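Local coordinates for hypothetical protein aq_1447 (Aquifex aeolicus, PDB 1YVU), which uses short single-stranded DNA guides to bind complementary RNA targets and cleave them, as an argonaute endonuclease that needs divalent metal ions, preferably magnesium, at residues T20-K25 and G61-D66; P26-Q31 and V78-V83; L323-K328 and L342-V347. One frame throughout, in Å; residues are numbered along the deposited sequence.

Contact 1 of 3, residues T20-K25 and G61-D66; sequences TFTVFK and GKVEKD
Thr20 begins the contact by presenting its methyl, CG2, to the extended chain of Lys62, whose CE lies 3.9 Å away. The two side chains meet in the argonaute N-terminal domain, where residues 20-25 run beside the loop that leaves strand 56-59 and closes in a type II beta turn from Val63 to Asp66. Thr20 OG1 hydrogen-bonds Glu87. At Phe21 the backbone comes level with Gly61, their CA atoms 5.0 Å apart, while CB of Phe21 points away from the loop and the ring meets Phe88 almost in parallel. Thr22 is the polar anchor. Its OG1 stands anti to the carbonyl carbon (chi1 -51°) and from there donates to Gly61 O at 2.9 Å, in the carbonyl plane, with a C=O...donor angle of 151°. The same torsion sends the methyl the other way: Thr22 CG2 rests against Asp66 OD2 at 3.6 Å, so one threonine serves both ends of the loop. Phe24 meets the last residue of the turn, Asp66; its ring also packs obliquely on Tyr69. The planes of the Phe24 ring and the Asp66 carboxylate stand 79° apart, and it is the CZ corner of Phe24 that lies beside Asp66 OD2, at 3.3 Å.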
loop_
_atom_site.group_PDB
_atom_site.type_symbol
_atom_site.label_atom_id
_atom_site.label_comp_id
_atom_site.label_asym_id
_atom_site.label_seq_id
_atom_site.Cartn_x
_atom_site.Cartn_y
_atom_site.Cartn_z
ATOM N N THR A 20 40.358 1.801 1.582
ATOM C CA THR A 20 40.638 2.547 0.346
ATOM C C THR A 20 39.499 2.423 -0.674
ATOM O O THR A 20 39.068 1.310 -1.026
ATOM C CB THR A 20 41.983 2.125 -0.319
ATOM O OG1 THR A 20 42.969 1.856 0.691
ATOM C CG2 THR A 20 42.498 3.257 -1.210
ATOM N N PHE A 21 38.995 3.599 -1.075
ATOM C CA PHE A 21 37.879 3.801 -2.023
ATOM C C PHE A 21 38.210 4.726 -3.209
ATOM O O PHE A 21 38.756 5.821 -3.015
ATOM C CB PHE A 21 36.669 4.446 -1.302
ATOM C CG PHE A 21 35.766 3.482 -0.596
ATOM C CD1 PHE A 21 36.274 2.464 0.243
ATOM C CD2 PHE A 21 34.385 3.625 -0.718
ATOM C CE1 PHE A 21 35.423 1.602 0.965
ATOM C CE2 PHE A 21 33.506 2.767 -0.005
ATOM C CZ PHE A 21 34.030 1.752 0.844
ATOM N N THR A 22 37.764 4.327 -4.403
ATOM C CA THR A 22 37.951 5.105 -5.624
ATOM C C THR A 22 36.726 6.009 -5.919
ATOM O O THR A 22 35.593 5.536 -6.061
ATOM C CB THR A 22 38.252 4.177 -6.822
ATOM O OG1 THR A 22 39.322 3.296 -6.469
ATOM C CG2 THR A 22 38.678 4.979 -8.049
ATOM N N VAL A 23 36.978 7.314 -5.987
ATOM C CA VAL A 23 35.937 8.310 -6.251
ATOM C C VAL A 23 35.798 8.584 -7.753
ATOM O O VAL A 23 36.776 8.546 -8.511
ATOM C CB VAL A 23 36.219 9.659 -5.503
ATOM C CG1 VAL A 23 35.004 10.566 -5.539
ATOM C CG2 VAL A 23 36.626 9.403 -4.063
ATOM N N PHE A 24 34.545 8.808 -8.161
ATOM C CA PHE A 24 34.154 9.108 -9.536
ATOM C C PHE A 24 33.131 10.253 -9.544
ATOM O O PHE A 24 32.094 10.140 -8.903
ATOM C CB PHE A 24 33.573 7.867 -10.246
ATOM C CG PHE A 24 34.602 6.823 -10.612
ATOM C CD1 PHE A 24 34.707 5.636 -9.879
ATOM C CD2 PHE A 24 35.524 7.051 -11.652
ATOM C CE1 PHE A 24 35.730 4.680 -10.173
ATOM C CE2 PHE A 24 36.556 6.102 -11.955
ATOM C CZ PHE A 24 36.656 4.924 -11.210
ATOM N N LYS A 25 33.457 11.367 -10.183
ATOM C CA LYS A 25 32.515 12.493 -10.281
ATOM C C LYS A 25 32.273 12.749 -11.783
ATOM O O LYS A 25 33.227 12.613 -12.583
ATOM C CB LYS A 25 33.073 13.749 -9.588
ATOM C CG LYS A 25 31.991 14.714 -9.069
ATOM C CD LYS A 25 32.477 16.166 -9.034
ATOM C CE LYS A 25 31.408 17.103 -8.491
ATOM N NZ LYS A 25 31.820 18.525 -8.585
ATOM N N GLY A 61 37.134 -0.231 -3.051
ATOM C CA GLY A 61 38.349 -0.917 -3.452
ATOM C C GLY A 61 39.119 -0.247 -4.569
ATOM O O GLY A 61 38.756 0.837 -5.038
ATOM N N LYS A 62 40.171 -0.932 -5.016
ATOM C CA LYS A 62 41.041 -0.442 -6.075
ATOM C C LYS A 62 40.793 -1.099 -7.426
ATOM O O LYS A 62 40.736 -2.331 -7.536
ATOM C CB LYS A 62 42.522 -0.619 -5.692
ATOM C CG LYS A 62 42.947 0.096 -4.418
ATOM C CD LYS A 62 44.447 -0.003 -4.190
ATOM C CE LYS A 62 44.824 0.639 -2.858
ATOM N NZ LYS A 62 46.293 0.797 -2.629
ATOM N N VAL A 63 40.577 -0.246 -8.429
ATOM C CA VAL A 63 40.377 -0.655 -9.825
ATOM C C VAL A 63 41.699 -0.237 -10.478
ATOM O O VAL A 63 42.057 0.953 -10.452
ATOM C CB VAL A 63 39.250 0.150 -10.564
ATOM C CG1 VAL A 63 38.712 -0.639 -11.757
ATOM C CG2 VAL A 63 38.150 0.567 -9.634
ATOM N N GLU A 64 42.438 -1.209 -11.017
ATOM C CA GLU A 64 43.718 -0.937 -11.680
ATOM C C GLU A 64 43.484 -0.324 -13.059
ATOM O O GLU A 64 42.492 -0.653 -13.721
ATOM C CB GLU A 64 44.541 -2.224 -11.814
ATOM C CG GLU A 64 44.940 -2.851 -10.476
ATOM C CD GLU A 64 45.819 -4.091 -10.623
ATOM O OE1 GLU A 64 45.768 -4.761 -11.683
ATOM O OE2 GLU A 64 46.563 -4.400 -9.664
ATOM N N LYS A 65 44.367 0.607 -13.442
ATOM C CA LYS A 65 44.351 1.321 -14.736
ATOM C C LYS A 65 43.104 2.194 -15.034
ATOM O O LYS A 65 42.944 2.663 -16.169
ATOM C CB LYS A 65 44.602 0.338 -15.913
ATOM C CG LYS A 65 45.891 -0.523 -15.863
ATOM C CD LYS A 65 45.719 -1.784 -16.733
ATOM C CE LYS A 65 46.929 -2.705 -16.702
ATOM N NZ LYS A 65 46.649 -3.981 -17.430
ATOM N N ASP A 66 42.254 2.432 -14.022
ATOM C CA ASP A 66 41.016 3.232 -14.168
ATOM C C ASP A 66 41.220 4.709 -14.545
ATOM O O ASP A 66 41.914 5.460 -13.846
ATOM C CB ASP A 66 40.103 3.116 -12.915
ATOM C CG ASP A 66 40.601 3.946 -11.709
ATOM O OD1 ASP A 66 41.640 3.585 -11.111
ATOM O OD2 ASP A 66 39.958 4.974 -11.377
#

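Contact 2 of 3, residues P26-Q31 and V78-V83; sequences PTHEIQ and VELKRV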
loop_
_atom_site.group_PDB
_atom_site.type_symbol
_atom_site.label_atom_id
_atom_site.label_comp_id
_atom_site.label_asym_id
_atom_site.label_seq_id
_atom_site.Cartn_x
_atom_site.Cartn_y
_atom_site.Cartn_z
ATOM N N PRO A 26 31.003 13.051 -12.207
ATOM C CA PRO A 26 30.731 13.302 -13.637
ATOM C C PRO A 26 31.356 14.590 -14.141
ATOM O O PRO A 26 31.663 15.495 -13.353
ATOM C CB PRO A 26 29.209 13.388 -13.699
ATOM C CG PRO A 26 28.769 12.586 -12.520
ATOM C CD PRO A 26 29.721 13.034 -11.471
ATOM N N THR A 27 31.597 14.659 -15.443
ATOM C CA THR A 27 32.160 15.881 -16.006
ATOM C C THR A 27 31.003 16.797 -16.433
ATOM O O THR A 27 31.201 17.973 -16.744
ATOM C CB THR A 27 33.129 15.593 -17.179
ATOM O OG1 THR A 27 33.633 14.256 -17.067
ATOM C CG2 THR A 27 34.329 16.529 -17.131
ATOM N N HIS A 28 29.791 16.245 -16.362
ATOM C CA HIS A 28 28.555 16.947 -16.713
ATOM C C HIS A 28 27.795 17.389 -15.441
ATOM O O HIS A 28 28.420 17.838 -14.479
ATOM C CB HIS A 28 27.611 16.104 -17.594
ATOM C CG HIS A 28 28.235 14.906 -18.242
ATOM N ND1 HIS A 28 28.259 14.730 -19.607
ATOM C CD2 HIS A 28 28.746 13.760 -17.705
ATOM C CE1 HIS A 28 28.747 13.537 -19.893
ATOM N NE2 HIS A 28 29.049 12.935 -18.755
ATOM N N GLU A 29 26.465 17.201 -15.440
ATOM C CA GLU A 29 25.554 17.606 -14.346
ATOM C C GLU A 29 24.900 16.513 -13.467
ATOM O O GLU A 29 25.163 15.312 -13.609
ATOM C CB GLU A 29 24.423 18.487 -14.920
ATOM C CG GLU A 29 24.830 19.678 -15.789
ATOM C CD GLU A 29 23.649 20.286 -16.554
ATOM O OE1 GLU A 29 22.643 19.581 -16.813
ATOM O OE2 GLU A 29 23.735 21.485 -16.901
ATOM N N ILE A 30 24.015 16.977 -12.578
ATOM C CA ILE A 30 23.255 16.154 -11.630
ATOM C C ILE A 30 21.833 15.936 -12.186
ATOM O O ILE A 30 21.155 16.913 -12.535
ATOM C CB ILE A 30 23.100 16.875 -10.216
ATOM C CG1 ILE A 30 24.200 17.936 -9.992
ATOM C CG2 ILE A 30 23.129 15.838 -9.089
ATOM C CD1 ILE A 30 23.928 18.930 -8.836
ATOM N N GLN A 31 21.390 14.675 -12.275
ATOM C CA GLN A 31 20.031 14.344 -12.740
ATOM C C GLN A 31 19.374 13.309 -11.836
ATOM O O GLN A 31 19.509 12.115 -12.054
ATOM C CB GLN A 31 20.030 13.921 -14.216
ATOM C CG GLN A 31 19.782 15.087 -15.200
ATOM C CD GLN A 31 20.205 14.807 -16.637
ATOM O OE1 GLN A 31 20.779 13.762 -16.953
ATOM N NE2 GLN A 31 19.909 15.760 -17.511
ATOM N N VAL A 78 24.959 9.100 -22.913
ATOM C CA VAL A 78 26.216 8.547 -22.429
ATOM C C VAL A 78 26.704 9.483 -21.321
ATOM O O VAL A 78 26.444 10.701 -21.355
ATOM C CB VAL A 78 27.296 8.421 -23.526
ATOM C CG1 VAL A 78 28.341 7.389 -23.101
ATOM C CG2 VAL A 78 26.683 8.016 -24.848
ATOM N N GLU A 79 27.312 8.881 -20.292
ATOM C CA GLU A 79 27.829 9.604 -19.129
ATOM C C GLU A 79 29.285 9.292 -18.824
ATOM O O GLU A 79 29.659 8.136 -18.704
ATOM C CB GLU A 79 26.989 9.292 -17.880
ATOM C CG GLU A 79 25.552 9.839 -17.892
ATOM C CD GLU A 79 24.489 8.767 -18.163
ATOM O OE1 GLU A 79 24.712 7.574 -17.832
ATOM O OE2 GLU A 79 23.413 9.121 -18.696
ATOM N N LEU A 80 30.095 10.335 -18.694
ATOM C CA LEU A 80 31.500 10.164 -18.370
ATOM C C LEU A 80 31.814 10.680 -16.973
ATOM O O LEU A 80 31.188 11.627 -16.471
ATOM C CB LEU A 80 32.436 10.727 -19.467
ATOM C CG LEU A 80 33.179 12.071 -19.472
ATOM C CD1 LEU A 80 34.341 11.994 -20.401
ATOM C CD2 LEU A 80 32.290 13.204 -19.909
ATOM N N LYS A 81 32.680 9.931 -16.298
ATOM C CA LYS A 81 33.108 10.242 -14.944
ATOM C C LYS A 81 34.511 9.743 -14.697
ATOM O O LYS A 81 34.873 8.659 -15.169
ATOM C CB LYS A 81 32.136 9.663 -13.911
ATOM C CG LYS A 81 31.401 8.466 -14.364
ATOM C CD LYS A 81 30.361 8.085 -13.418
ATOM C CE LYS A 81 30.203 6.624 -13.583
ATOM N NZ LYS A 81 31.466 5.968 -13.116
ATOM N N ARG A 82 35.299 10.561 -13.989
ATOM C CA ARG A 82 36.704 10.263 -13.676
ATOM C C ARG A 82 37.069 10.482 -12.190
ATOM O O ARG A 82 36.212 10.291 -11.354
ATOM C CB ARG A 82 37.645 11.012 -14.660
ATOM C CG ARG A 82 37.157 12.389 -15.178
ATOM C CD ARG A 82 38.040 12.951 -16.322
ATOM N NE ARG A 82 37.250 13.399 -17.486
ATOM C CZ ARG A 82 37.557 14.423 -18.291
ATOM N NH1 ARG A 82 38.653 15.145 -18.093
ATOM N NH2 ARG A 82 36.733 14.756 -19.279
ATOM N N VAL A 83 38.318 10.901 -11.891
ATOM C CA VAL A 83 38.928 11.180 -10.547
ATOM C C VAL A 83 39.488 9.924 -9.865
ATOM O O VAL A 83 39.289 8.797 -10.349
ATOM C CB VAL A 83 38.007 12.013 -9.509
ATOM C CG1 VAL A 83 38.827 12.514 -8.264
ATOM C CG2 VAL A 83 37.373 13.230 -10.185
#
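Leu80 meets residues 26-31 with both its backbone N-H and its carbonyl oxygen, and each finds a partner of a different kind. The carbonyl oxygen takes the backbone N-H of Thr27, Thr27 N to Leu80 O being 3.2 Å with 153° at the hydrogen; the donor is tilted from the carbonyl plane. Pro26 CA adds a C-H...O contact to Leu80 O at 3.3 Å. Pro26 itself has no N-H to give and sits opposite Lys81 as an antiparallel non-hydrogen-bonded pair, in the outermost strand, 25-26, of a three-stranded antiparallel sheet. Beyond Thr27 the backbone departs, and a side chain takes over: Leu80 N donates to His28 NE2 at 2.8 Å, nearly straight at 170° and in the plane of the imidazole. On the other edge of 78-82, the backbones of Glu79 and Lys81 bond to strand 69-72, and Glu79 OE2 is satisfied by Ser73. The apolar part is small. Leu80 CD2 packs beside the imidazole, 3.6 Å from His28 CE1, and also borders Thr27. A bend in the Arg82 chain at chi3 (130°) brings one guanidinium face to Thr27 CG2, 3.7 Å from Arg82 NH2. With an alanine in place of Leu80, the imidazole and the Thr27 side chain would probably lose the branch they rest on, opening a gap between them. Because NE2 is the acceptor, the chemistry is consistent with a neutral His28 that carries its proton on ND1, the ring standing in for a carbonyl as the strand pairing ends.

Contact 3 of 3, residues L323-K328 and L342-V347; sequences LDAKGK and LCRPFV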
loop_
_atom_site.group_PDB
_atom_site.type_symbol
_atom_site.label_atom_id
_atom_site.label_comp_id
_atom_site.label_asym_id
_atom_site.label_seq_id
_atom_site.Cartn_x
_atom_site.Cartn_y
_atom_site.Cartn_z
ATOM N N LEU A 323 -18.699 8.550 22.930
ATOM C CA LEU A 323 -19.986 8.873 23.536
ATOM C C LEU A 323 -21.124 9.009 22.530
ATOM O O LEU A 323 -20.885 9.335 21.375
ATOM C CB LEU A 323 -19.885 10.126 24.426
ATOM C CG LEU A 323 -19.141 11.433 24.102
ATOM C CD1 LEU A 323 -19.601 12.118 22.812
ATOM C CD2 LEU A 323 -19.327 12.371 25.294
ATOM N N ASP A 324 -22.353 8.765 22.982
ATOM C CA ASP A 324 -23.540 8.880 22.130
ATOM C C ASP A 324 -24.210 10.278 22.207
ATOM O O ASP A 324 -23.596 11.230 22.713
ATOM C CB ASP A 324 -24.525 7.729 22.407
ATOM C CG ASP A 324 -25.290 7.874 23.719
ATOM O OD1 ASP A 324 -24.828 8.533 24.675
ATOM O OD2 ASP A 324 -26.381 7.300 23.784
ATOM N N ALA A 325 -25.430 10.406 21.664
ATOM C CA ALA A 325 -26.170 11.676 21.642
ATOM C C ALA A 325 -26.651 12.122 22.997
ATOM O O ALA A 325 -26.905 13.311 23.203
ATOM C CB ALA A 325 -27.317 11.606 20.695
ATOM N N LYS A 326 -26.811 11.158 23.903
ATOM C CA LYS A 326 -27.227 11.463 25.263
ATOM C C LYS A 326 -25.976 11.748 26.116
ATOM O O LYS A 326 -26.024 12.489 27.120
ATOM C CB LYS A 326 -28.094 10.345 25.851
ATOM C CG LYS A 326 -29.394 10.910 26.423
ATOM C CD LYS A 326 -30.169 9.964 27.319
ATOM C CE LYS A 326 -31.241 10.726 28.093
ATOM N NZ LYS A 326 -31.962 9.805 29.005
ATOM N N GLY A 327 -24.851 11.214 25.648
ATOM C CA GLY A 327 -23.591 11.422 26.320
ATOM C C GLY A 327 -23.127 10.291 27.198
ATOM O O GLY A 327 -22.467 10.566 28.195
ATOM N N LYS A 328 -23.461 9.042 26.856
ATOM C CA LYS A 328 -23.011 7.889 27.648
ATOM C C LYS A 328 -21.559 7.567 27.292
ATOM O O LYS A 328 -21.230 7.403 26.129
ATOM C CB LYS A 328 -23.925 6.670 27.443
ATOM C CG LYS A 328 -25.080 6.565 28.457
ATOM C CD LYS A 328 -26.058 5.431 28.118
ATOM C CE LYS A 328 -27.378 5.570 28.908
ATOM N NZ LYS A 328 -28.510 4.728 28.372
ATOM N N LEU A 342 -27.810 0.267 24.143
ATOM C CA LEU A 342 -28.335 1.445 24.823
ATOM C C LEU A 342 -28.100 2.824 24.205
ATOM O O LEU A 342 -28.798 3.780 24.558
ATOM C CB LEU A 342 -27.820 1.437 26.266
ATOM C CG LEU A 342 -28.444 0.416 27.230
ATOM C CD1 LEU A 342 -27.513 0.130 28.421
ATOM C CD2 LEU A 342 -29.789 0.954 27.715
ATOM N N CYS A 343 -27.136 2.919 23.286
ATOM C CA CYS A 343 -26.770 4.186 22.634
ATOM C C CYS A 343 -27.797 4.873 21.713
ATOM O O CYS A 343 -28.457 4.235 20.889
ATOM C CB CYS A 343 -25.454 4.038 21.866
ATOM S SG CYS A 343 -25.661 3.300 20.238
ATOM N N ARG A 344 -27.877 6.197 21.847
ATOM C CA ARG A 344 -28.753 7.046 21.043
ATOM C C ARG A 344 -27.818 7.717 20.002
ATOM O O ARG A 344 -26.912 8.456 20.380
ATOM C CB ARG A 344 -29.422 8.084 21.959
ATOM C CG ARG A 344 -30.320 9.153 21.336
ATOM C CD ARG A 344 -30.596 10.136 22.458
ATOM N NE ARG A 344 -31.355 11.337 22.110
ATOM C CZ ARG A 344 -31.407 12.444 22.862
ATOM N NH1 ARG A 344 -30.737 12.526 24.007
ATOM N NH2 ARG A 344 -32.178 13.459 22.498
ATOM N N PRO A 345 -28.002 7.432 18.696
ATOM C CA PRO A 345 -27.162 8.014 17.624
ATOM C C PRO A 345 -27.298 9.537 17.398
ATOM O O PRO A 345 -28.119 10.198 18.013
ATOM C CB PRO A 345 -27.631 7.247 16.385
ATOM C CG PRO A 345 -28.175 5.982 16.952
ATOM C CD PRO A 345 -28.930 6.441 18.126
ATOM N N PHE A 346 -26.457 10.091 16.533
ATOM C CA PHE A 346 -26.537 11.501 16.195
ATOM C C PHE A 346 -27.251 11.490 14.868
ATOM O O PHE A 346 -26.643 11.288 13.828
ATOM C CB PHE A 346 -25.147 12.112 16.035
ATOM C CG PHE A 346 -24.382 12.204 17.309
ATOM C CD1 PHE A 346 -23.599 11.130 17.740
ATOM C CD2 PHE A 346 -24.433 13.375 18.087
ATOM C CE1 PHE A 346 -22.871 11.221 18.933
ATOM C CE2 PHE A 346 -23.715 13.488 19.280
ATOM C CZ PHE A 346 -22.931 12.412 19.710
ATOM N N VAL A 347 -28.557 11.676 14.919
ATOM C CA VAL A 347 -29.397 11.649 13.725
ATOM C C VAL A 347 -29.213 12.721 12.635
ATOM O O VAL A 347 -29.313 13.917 12.894
ATOM C CB VAL A 347 -30.892 11.537 14.125
ATOM C CG1 VAL A 347 -31.134 10.192 14.797
ATOM C CG2 VAL A 347 -31.299 12.687 15.074
#
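Asp324 and Arg344 hold the tight centre of this contact, where a loop of linker L2 meets the start of the Mid domain just past helix 337-342. Set between its backbone N and carbonyl carbon (chi1 74°), the Asp324 carboxylate divides its two oxygens between the two segments. OD2 offers its anti lone pair to Arg344 N, 2.7 Å away and almost straight at 176°. OD1 stays within its own loop, accepting Lys328 N at 2.6 Å and, more weakly, the N-H groups of Gly327 and Lys326. The chain then reciprocates: Ala325 N donates to Arg344 O at 2.8 Å, so Arg344 is gripped at both N and O. Phe346 closes this inner side. Its CZ comes to Asp324 O at 3.3 Å, one ring face lies against the Ala325 backbone, offset toward the rim, and Leu323 O stands at the ring edge. Ile484 and Lys487 back the same phenylalanine.

The outer side is looser and made of long, exposed chains. Arg344 extends past Ala325 CB and crosses Lys326 at about a right angle, the guanidinium edge meeting aliphatic carbon, with NH1 3.2 Å from Lys326 CG. Lys326 NZ leads away, 5.8 Å from Arg344 NH1. Lys328 reaches toward the helix end, its NZ 3.9 Å from Leu342 O. Such a buried carboxylate, surrounded by backbone N-H groups, is probably ionised, its charge spread over peptide dipoles from linker and domain alike and not paired with the nearby arginine.

In the fold
Contacts 1 and 2 are neighbours in the N-terminal domain and share a continuous strip of chain: residues 20-31 pass from one to the other, and Lys25 N probably bonds to Arg82 O where they touch. Contact 1 is partly buried and joins that strip to a turn with one hydroxyl and mixed packing; contact 2 lies at the surface and extends a sheet edge with a backbone bond and an imidazole. Contact 3, likewise partly buried, lies across the molecule, its centre about 72 Å from that of contact 1. It ties linker L2 to the Mid domain, and there a carboxylate accepts backbone N-H groups, as the imidazole does in contact 2, whereas the threonine donates.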